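Local coordinates for protein 3-dehydroquinate dehydratase (PDB 4PH6) that catalyses the cis-dehydration of 3-dehydroquinate to 3-dehydroshikimate through an imine intermediate, the third step of the chorismate pathway, at residues M72-T86 with L107-E119. Sequence-based numbering, arbitrary orientation.
Sequences MERLGQKPLLLTFRT and LVKKGALDLLDIE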
ATOM      1  N   MET A  72       6.715  15.016 -29.671  1.00  9.41           N
ATOM      2  CA  MET A  72       5.366  14.537 -29.981  1.00 12.08           C
ATOM      3  C   MET A  72       5.335  13.545 -31.143  1.00 15.29           C
ATOM      4  O   MET A  72       4.617  12.541 -31.097  1.00 15.59           O
ATOM      5  CB  MET A  72       4.452  15.714 -30.298  1.00  8.63           C
ATOM      6  CG  MET A  72       3.058  15.306 -30.694  1.00  8.59           C
ATOM      7  SD  MET A  72       2.157  14.783 -29.242  1.00 22.94           S
ATOM      8  CE  MET A  72       2.006  16.350 -28.363  1.00  7.38           C
ATOM      9  N   GLU A  73       6.109  13.832 -32.187  1.00 15.49           N
ATOM     10  CA  GLU A  73       6.129  12.981 -33.374  1.00 11.78           C
ATOM     11  C   GLU A  73       6.568  11.561 -33.060  1.00 14.19           C
ATOM     12  O   GLU A  73       6.147  10.625 -33.748  1.00 14.16           O
ATOM     13  CB  GLU A  73       7.042  13.562 -34.450  1.00 12.11           C
ATOM     14  CG  GLU A  73       6.554  14.863 -35.033  1.00 18.25           C
ATOM     15  CD  GLU A  73       7.471  15.369 -36.124  1.00 34.30           C
ATOM     16  OE1 GLU A  73       8.682  15.063 -36.065  1.00 34.12           O
ATOM     17  OE2 GLU A  73       6.977  16.057 -37.049  1.00 43.11           O
ATOM     18  N   ARG A  74       7.402  11.410 -32.028  1.00  9.99           N
ATOM     19  CA  ARG A  74       7.938  10.104 -31.619  1.00  9.89           C
ATOM     20  C   ARG A  74       7.137   9.415 -30.496  1.00 12.19           C
ATOM     21  O   ARG A  74       7.556   8.377 -29.990  1.00 12.28           O
ATOM     22  CB  ARG A  74       9.402  10.259 -31.160  1.00  9.29           C
ATOM     23  CG  ARG A  74      10.393  10.692 -32.245  1.00 10.70           C
ATOM     24  CD  ARG A  74      11.640  11.361 -31.648  1.00 10.46           C
ATOM     25  NE  ARG A  74      12.668  11.634 -32.657  1.00 11.68           N
ATOM     26  CZ  ARG A  74      12.633  12.647 -33.524  1.00 25.28           C
ATOM     27  NH1 ARG A  74      11.609  13.500 -33.538  1.00 24.97           N
ATOM     28  NH2 ARG A  74      13.624  12.802 -34.398  1.00 25.02           N
ATOM     29  N   LEU A  75       6.006   9.979 -30.079  1.00 12.30           N
ATOM     30  CA  LEU A  75       5.345   9.455 -28.877  1.00  7.13           C
ATOM     31  C   LEU A  75       4.357   8.324 -29.120  1.00  6.58           C
ATOM     32  O   LEU A  75       3.726   7.872 -28.185  1.00 11.96           O
ATOM     33  CB  LEU A  75       4.631  10.577 -28.127  1.00  6.25           C
ATOM     34  CG  LEU A  75       5.535  11.372 -27.186  1.00  9.23           C
ATOM     35  CD1 LEU A  75       4.712  12.192 -26.219  1.00  9.86           C
ATOM     36  CD2 LEU A  75       6.447  10.444 -26.408  1.00  8.63           C
ATOM     37  N   GLY A  76       4.217   7.871 -30.364  1.00  9.30           N
ATOM     38  CA  GLY A  76       3.313   6.776 -30.688  1.00  7.34           C
ATOM     39  C   GLY A  76       1.881   6.997 -30.215  1.00 15.90           C
ATOM     40  O   GLY A  76       1.176   6.043 -29.859  1.00  9.08           O
ATOM     41  N   GLN A  77       1.491   8.275 -30.189  1.00 19.16           N
ATOM     42  CA  GLN A  77       0.145   8.758 -29.865  1.00 16.81           C
ATOM     43  C   GLN A  77      -0.164   8.649 -28.363  1.00 10.17           C
ATOM     44  O   GLN A  77      -1.328   8.611 -27.963  1.00  8.15           O
ATOM     45  CB  GLN A  77      -0.906   8.022 -30.713  1.00  7.02           C
ATOM     46  CG  GLN A  77      -2.266   8.722 -30.846  1.00  9.00           C
ATOM     47  CD  GLN A  77      -2.221  10.120 -31.496  1.00  9.55           C
ATOM     48  OE1 GLN A  77      -1.212  10.547 -32.048  1.00  9.75           O
ATOM     49  NE2 GLN A  77      -3.336  10.831 -31.414  1.00  7.83           N
ATOM     50  N   LYS A  78       0.883   8.623 -27.541  1.00  5.39           N
ATOM     51  CA  LYS A  78       0.728   8.804 -26.098  1.00  4.76           C
ATOM     52  C   LYS A  78       0.663  10.297 -25.750  1.00 15.30           C
ATOM     53  O   LYS A  78       1.445  11.094 -26.270  1.00 12.04           O
ATOM     54  CB  LYS A  78       1.879   8.155 -25.326  1.00  4.51           C
ATOM     55  CG  LYS A  78       1.920   6.639 -25.343  1.00  4.53           C
ATOM     56  CD  LYS A  78       2.877   6.125 -24.250  1.00  4.28           C
ATOM     57  CE  LYS A  78       3.113   4.628 -24.362  1.00  4.48           C
ATOM     58  NZ  LYS A  78       3.751   4.281 -25.636  1.00  5.03           N
ATOM     59  N   PRO A  79      -0.259  10.670 -24.856  1.00  4.42           N
ATOM     60  CA  PRO A  79      -0.388  12.076 -24.456  1.00  9.90           C
ATOM     61  C   PRO A  79       0.920  12.642 -23.956  1.00  4.44           C
ATOM     62  O   PRO A  79       1.666  11.958 -23.256  1.00  9.96           O
ATOM     63  CB  PRO A  79      -1.424  12.037 -23.331  1.00 11.01           C
ATOM     64  CG  PRO A  79      -2.247  10.778 -23.633  1.00  9.78           C
ATOM     65  CD  PRO A  79      -1.259   9.799 -24.212  1.00  4.13           C
ATOM     66  N   LEU A  80       1.195  13.879 -24.340  1.00  7.09           N
ATOM     67  CA  LEU A  80       2.382  14.582 -23.898  1.00  5.75           C
ATOM     68  C   LEU A  80       2.024  15.685 -22.902  1.00  6.05           C
ATOM     69  O   LEU A  80       1.387  16.686 -23.250  1.00  5.23           O
ATOM     70  CB  LEU A  80       3.137  15.168 -25.089  1.00  5.53           C
ATOM     71  CG  LEU A  80       4.314  16.062 -24.681  1.00 10.17           C
ATOM     72  CD1 LEU A  80       5.294  15.282 -23.774  1.00 10.99           C
ATOM     73  CD2 LEU A  80       5.037  16.624 -25.888  1.00  6.51           C
ATOM     74  N   LEU A  81       2.445  15.461 -21.663  1.00  4.49           N
ATOM     75  CA  LEU A  81       2.394  16.448 -20.596  1.00  9.84           C
ATOM     76  C   LEU A  81       3.702  17.234 -20.543  1.00  8.82           C
ATOM     77  O   LEU A  81       4.797  16.645 -20.519  1.00  4.80           O
ATOM     78  CB  LEU A  81       2.132  15.755 -19.247  1.00  4.17           C
ATOM     79  CG  LEU A  81       2.264  16.544 -17.943  1.00 13.94           C
ATOM     80  CD1 LEU A  81       1.249  17.699 -17.850  1.00  4.63           C
ATOM     81  CD2 LEU A  81       2.139  15.603 -16.703  1.00  4.04           C
ATOM     82  N   LEU A  82       3.589  18.560 -20.522  1.00  5.29           N
ATOM     83  CA  LEU A  82       4.756  19.428 -20.390  1.00  5.69           C
ATOM     84  C   LEU A  82       4.735  20.088 -19.017  1.00  6.67           C
ATOM     85  O   LEU A  82       3.699  20.593 -18.566  1.00 11.11           O
ATOM     86  CB  LEU A  82       4.785  20.480 -21.503  1.00  6.37           C
ATOM     87  CG  LEU A  82       5.024  19.962 -22.932  1.00 12.72           C
ATOM     88  CD1 LEU A  82       5.235  21.108 -23.914  1.00 10.72           C
ATOM     89  CD2 LEU A  82       6.204  19.020 -22.986  1.00  6.38           C
ATOM     90  N   THR A  83       5.881  20.090 -18.359  1.00  9.48           N
ATOM     91  CA  THR A  83       5.990  20.586 -16.988  1.00 12.46           C
ATOM     92  C   THR A  83       7.261  21.378 -16.795  1.00  6.38           C
ATOM     93  O   THR A  83       8.341  20.852 -17.025  1.00 10.87           O
ATOM     94  CB  THR A  83       6.012  19.416 -15.965  1.00  6.92           C
ATOM     95  OG1 THR A  83       4.762  18.713 -15.984  1.00 11.19           O
ATOM     96  CG2 THR A  83       6.309  19.914 -14.567  1.00  6.49           C
ATOM     97  N   PHE A  84       7.151  22.625 -16.375  1.00  6.92           N
ATOM     98  CA  PHE A  84       8.318  23.312 -15.825  1.00  8.63           C
ATOM     99  C   PHE A  84       8.201  23.341 -14.305  1.00 14.64           C
ATOM    100  O   PHE A  84       7.507  24.196 -13.757  1.00 15.96           O
ATOM    101  CB  PHE A  84       8.459  24.741 -16.375  1.00  8.19           C
ATOM    102  CG  PHE A  84       9.792  25.373 -16.055  1.00  8.77           C
ATOM    103  CD1 PHE A  84      10.841  25.311 -16.964  1.00  9.01           C
ATOM    104  CD2 PHE A  84      10.006  26.007 -14.842  1.00 10.02           C
ATOM    105  CE1 PHE A  84      12.079  25.867 -16.665  1.00  9.60           C
ATOM    106  CE2 PHE A  84      11.251  26.570 -14.537  1.00  9.77           C
ATOM    107  CZ  PHE A  84      12.281  26.494 -15.448  1.00  9.96           C
ATOM    108  N   ARG A  85       8.825  22.398 -13.609  1.00 11.19           N
ATOM    109  CA  ARG A  85       8.733  22.433 -12.152  1.00 16.11           C
ATOM    110  C   ARG A  85       9.565  23.595 -11.620  1.00 18.44           C
ATOM    111  O   ARG A  85      10.755  23.705 -11.927  1.00 22.21           O
ATOM    112  CB  ARG A  85       9.186  21.117 -11.528  1.00 11.37           C
ATOM    113  CG  ARG A  85       8.968  21.024 -10.022  1.00 11.61           C
ATOM    114  CD  ARG A  85       7.502  21.108  -9.655  1.00 10.94           C
ATOM    115  NE  ARG A  85       6.728  20.085 -10.345  1.00 10.09           N
ATOM    116  CZ  ARG A  85       5.583  20.315 -10.979  1.00  9.43           C
ATOM    117  NH1 ARG A  85       5.056  21.530 -10.993  1.00  9.45           N
ATOM    118  NH2 ARG A  85       4.949  19.318 -11.572  1.00 17.18           N
ATOM    119  N   THR A  86       8.948  24.472 -10.844  1.00 12.66           N
ATOM    120  CA  THR A  86       9.690  25.616 -10.319  1.00 20.67           C
ATOM    121  C   THR A  86      10.553  25.172  -9.147  1.00 17.80           C
ATOM    122  O   THR A  86      10.228  24.210  -8.448  1.00 14.16           O
ATOM    123  CB  THR A  86       8.775  26.759  -9.861  1.00 14.10           C
ATOM    124  OG1 THR A  86       8.073  26.358  -8.678  1.00 13.87           O
ATOM    125  CG2 THR A  86       7.780  27.111 -10.958  1.00 13.40           C
ATOM    126  N   LEU A 107       4.656  27.900 -25.749  1.00 15.10           N
ATOM    127  CA  LEU A 107       4.319  26.505 -26.008  1.00 10.81           C
ATOM    128  C   LEU A 107       2.866  26.387 -26.449  1.00 13.04           C
ATOM    129  O   LEU A 107       2.544  25.644 -27.380  1.00 10.17           O
ATOM    130  CB  LEU A 107       4.560  25.649 -24.759  1.00  9.82           C
ATOM    131  CG  LEU A 107       6.027  25.342 -24.443  1.00 17.07           C
ATOM    132  CD1 LEU A 107       6.138  24.688 -23.085  1.00 16.63           C
ATOM    133  CD2 LEU A 107       6.660  24.461 -25.520  1.00 10.92           C
ATOM    134  N   VAL A 108       1.994  27.136 -25.782  1.00  9.97           N
ATOM    135  CA  VAL A 108       0.580  27.123 -26.116  1.00 13.45           C
ATOM    136  C   VAL A 108       0.350  27.522 -27.583  1.00 15.45           C
ATOM    137  O   VAL A 108      -0.442  26.882 -28.282  1.00 11.72           O
ATOM    138  CB  VAL A 108      -0.228  28.046 -25.183  1.00 14.13           C
ATOM    139  CG1 VAL A 108      -1.633  28.293 -25.749  1.00 15.20           C
ATOM    140  CG2 VAL A 108      -0.304  27.448 -23.780  1.00  8.44           C
ATOM    141  N   LYS A 109       1.073  28.547 -28.045  1.00 11.90           N
ATOM    142  CA  LYS A 109       0.920  29.073 -29.398  1.00 16.99           C
ATOM    143  C   LYS A 109       1.560  28.215 -30.486  1.00 21.16           C
ATOM    144  O   LYS A 109       0.958  28.004 -31.538  1.00 18.51           O
ATOM    145  CB  LYS A 109       1.516  30.487 -29.492  1.00 20.35           C
ATOM    146  CG  LYS A 109       0.704  31.539 -28.775  1.00 22.07           C
ATOM    147  CD  LYS A 109       1.486  32.830 -28.622  1.00 24.52           C
ATOM    148  CE  LYS A 109       0.705  33.811 -27.762  1.00 27.03           C
ATOM    149  NZ  LYS A 109       1.557  34.913 -27.244  1.00 38.76           N
ATOM    150  N   LYS A 110       2.784  27.748 -30.240  1.00 17.69           N
ATOM    151  CA  LYS A 110       3.593  27.154 -31.298  1.00 19.13           C
ATOM    152  C   LYS A 110       4.256  25.838 -30.894  1.00 21.38           C
ATOM    153  O   LYS A 110       5.083  25.303 -31.638  1.00 17.37           O
ATOM    154  CB  LYS A 110       4.677  28.138 -31.748  1.00 19.96           C
ATOM    155  CG  LYS A 110       4.164  29.310 -32.565  1.00 21.30           C
ATOM    156  CD  LYS A 110       5.059  30.530 -32.398  1.00 28.43           C
ATOM    157  CE  LYS A 110       4.742  31.600 -33.451  1.00 34.06           C
ATOM    158  NZ  LYS A 110       5.640  32.796 -33.343  1.00 37.07           N
ATOM    159  N   GLY A 111       3.898  25.315 -29.725  1.00 19.07           N
ATOM    160  CA  GLY A 111       4.448  24.051 -29.280  1.00 11.86           C
ATOM    161  C   GLY A 111       3.461  22.911 -29.421  1.00 11.14           C
ATOM    162  O   GLY A 111       2.300  23.130 -29.751  1.00 10.00           O
ATOM    163  N   ALA A 112       3.932  21.690 -29.167  1.00 11.46           N
ATOM    164  CA  ALA A 112       3.064  20.524 -29.138  1.00  8.91           C
ATOM    165  C   ALA A 112       2.936  19.994 -27.712  1.00  8.00           C
ATOM    166  O   ALA A 112       3.942  19.817 -27.018  1.00 10.66           O
ATOM    167  CB  ALA A 112       3.597  19.437 -30.075  1.00  9.32           C
ATOM    168  N   LEU A 113       1.699  19.760 -27.270  1.00 14.86           N
ATOM    169  CA  LEU A 113       1.436  19.263 -25.918  1.00  9.28           C
ATOM    170  C   LEU A 113      -0.044  18.960 -25.734  1.00  5.68           C
ATOM    171  O   LEU A 113      -0.883  19.563 -26.369  1.00  5.75           O
ATOM    172  CB  LEU A 113       1.904  20.276 -24.868  1.00  8.41           C
ATOM    173  CG  LEU A 113       1.270  21.667 -24.852  1.00  9.86           C
ATOM    174  CD1 LEU A 113       0.736  21.969 -23.485  1.00  6.11           C
ATOM    175  CD2 LEU A 113       2.228  22.754 -25.287  1.00 23.55           C
ATOM    176  N   ASP A 114      -0.363  18.029 -24.846  1.00  8.44           N
ATOM    177  CA  ASP A 114      -1.756  17.645 -24.635  1.00  9.49           C
ATOM    178  C   ASP A 114      -2.246  18.087 -23.268  1.00  8.85           C
ATOM    179  O   ASP A 114      -3.431  18.370 -23.092  1.00 10.62           O
ATOM    180  CB  ASP A 114      -1.912  16.135 -24.798  1.00  4.50           C
ATOM    181  CG  ASP A 114      -1.459  15.665 -26.160  1.00  4.84           C
ATOM    182  OD1 ASP A 114      -1.952  16.213 -27.160  1.00  9.62           O
ATOM    183  OD2 ASP A 114      -0.576  14.798 -26.250  1.00  5.10           O
ATOM    184  N   LEU A 115      -1.322  18.146 -22.311  1.00  4.31           N
ATOM    185  CA  LEU A 115      -1.608  18.596 -20.960  1.00  5.23           C
ATOM    186  C   LEU A 115      -0.550  19.590 -20.517  1.00  8.76           C
ATOM    187  O   LEU A 115       0.622  19.470 -20.864  1.00  5.00           O
ATOM    188  CB  LEU A 115      -1.668  17.424 -19.977  1.00  4.16           C
ATOM    189  CG  LEU A 115      -2.612  16.282 -20.309  1.00  3.85           C
ATOM    190  CD1 LEU A 115      -1.850  15.158 -20.992  1.00  4.12           C
ATOM    191  CD2 LEU A 115      -3.297  15.803 -19.053  1.00  7.21           C
ATOM    192  N   LEU A 116      -0.978  20.585 -19.757  1.00  8.39           N
ATOM    193  CA  LEU A 116      -0.053  21.595 -19.264  1.00 13.33           C
ATOM    194  C   LEU A 116      -0.089  21.615 -17.745  1.00 13.40           C
ATOM    195  O   LEU A 116      -1.161  21.723 -17.135  1.00  7.97           O
ATOM    196  CB  LEU A 116      -0.396  22.987 -19.837  1.00 14.33           C
ATOM    197  CG  LEU A 116       0.474  24.196 -19.460  1.00 11.86           C
ATOM    198  CD1 LEU A 116       1.964  23.915 -19.669  1.00  9.47           C
ATOM    199  CD2 LEU A 116       0.037  25.461 -20.224  1.00  7.95           C
ATOM    200  N   ASP A 117       1.093  21.490 -17.152  1.00  6.16           N
ATOM    201  CA  ASP A 117       1.280  21.568 -15.720  1.00  7.80           C
ATOM    202  C   ASP A 117       1.452  23.032 -15.267  1.00 13.99           C
ATOM    203  O   ASP A 117       2.343  23.740 -15.735  1.00  9.73           O
ATOM    204  CB  ASP A 117       2.504  20.729 -15.305  1.00  6.76           C
ATOM    205  CG  ASP A 117       2.787  20.791 -13.807  1.00  8.75           C
ATOM    206  OD1 ASP A 117       3.199  21.868 -13.333  1.00  8.97           O
ATOM    207  OD2 ASP A 117       2.653  19.756 -13.113  1.00  7.72           O
ATOM    208  N   ILE A 118       0.602  23.468 -14.341  1.00  7.82           N
ATOM    209  CA  ILE A 118       0.685  24.811 -13.783  1.00  8.38           C
ATOM    210  C   ILE A 118       0.585  24.745 -12.257  1.00  8.86           C
ATOM    211  O   ILE A 118      -0.358  24.191 -11.708  1.00  8.56           O
ATOM    212  CB  ILE A 118      -0.421  25.728 -14.323  1.00  8.45           C
ATOM    213  CG1 ILE A 118      -0.331  25.826 -15.849  1.00  8.13           C
ATOM    214  CG2 ILE A 118      -0.344  27.129 -13.669  1.00  9.52           C
ATOM    215  CD1 ILE A 118      -1.444  26.627 -16.477  1.00  8.27           C
ATOM    216  N   GLU A 119       1.573  25.298 -11.575  1.00 13.35           N
ATOM    217  CA  GLU A 119       1.572  25.261 -10.123  1.00 16.68           C
ATOM    218  C   GLU A 119       0.493  26.172  -9.537  1.00 10.82           C
ATOM    219  O   GLU A 119       0.390  27.345  -9.895  1.00 11.34           O
ATOM    220  CB  GLU A 119       2.955  25.618  -9.598  1.00 13.15           C
ATOM    221  CG  GLU A 119       3.979  24.590 -10.030  1.00 13.47           C
ATOM    222  CD  GLU A 119       5.393  24.914  -9.614  1.00 15.82           C
ATOM    223  OE1 GLU A 119       5.630  25.978  -9.001  1.00 17.44           O
ATOM    224  OE2 GLU A 119       6.280  24.091  -9.922  1.00 20.01           O
TER
HETATM  225  O   HOH W   1       4.436  24.155 -13.281  1.00  4.90           O
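Leu-82 bonds to strand 115-119 through both its backbone N and its backbone O: the N donates to Leu-115 O, and the O accepts from Asp-117 N at 3.1 Å. The two strands are parallel neighbours in the (beta/alpha)8 barrel, joined through helix 97-110 as a beta-alpha-beta crossover. At their N-terminal end Leu-80 O accepts from both Asp-114 N and Leu-115 N. The Asp-114 side chain answers with OD2, whose anti lone pair takes Leu-80 N at 2.8 Å; Lys-10 forms a salt bridge to the same oxygen.

Apolar contacts flank this pairing. Leu-82 CD1 sits between Leu-107 CD1 and Leu-113 CB, and Leu-81 CD1 rests 3.6 Å from Leu-115 CB on the other face of the sheet.

At the C-terminal end charged side chains meet. Arg-85 turns back through bends at chi2 (62°) and chi3 (56°) and grips Asp-117 with two nitrogens, NH1 to OD1 and NH2 to OD2 (2.8 Å), the guanidinium and carboxylate planes 55° apart. Its NH1 also reaches Glu-119 OE2 at 3.0 Å, in the guanidinium plane. Thr-86 N shares that oxygen.

Arg-85 is a predicted 3-dehydroquinate-binding residue beside His-146, the predicted proton donor/acceptor. The two carboxylates fix its guanidinium from the neighbouring strand, and probably preorganise it for substrate.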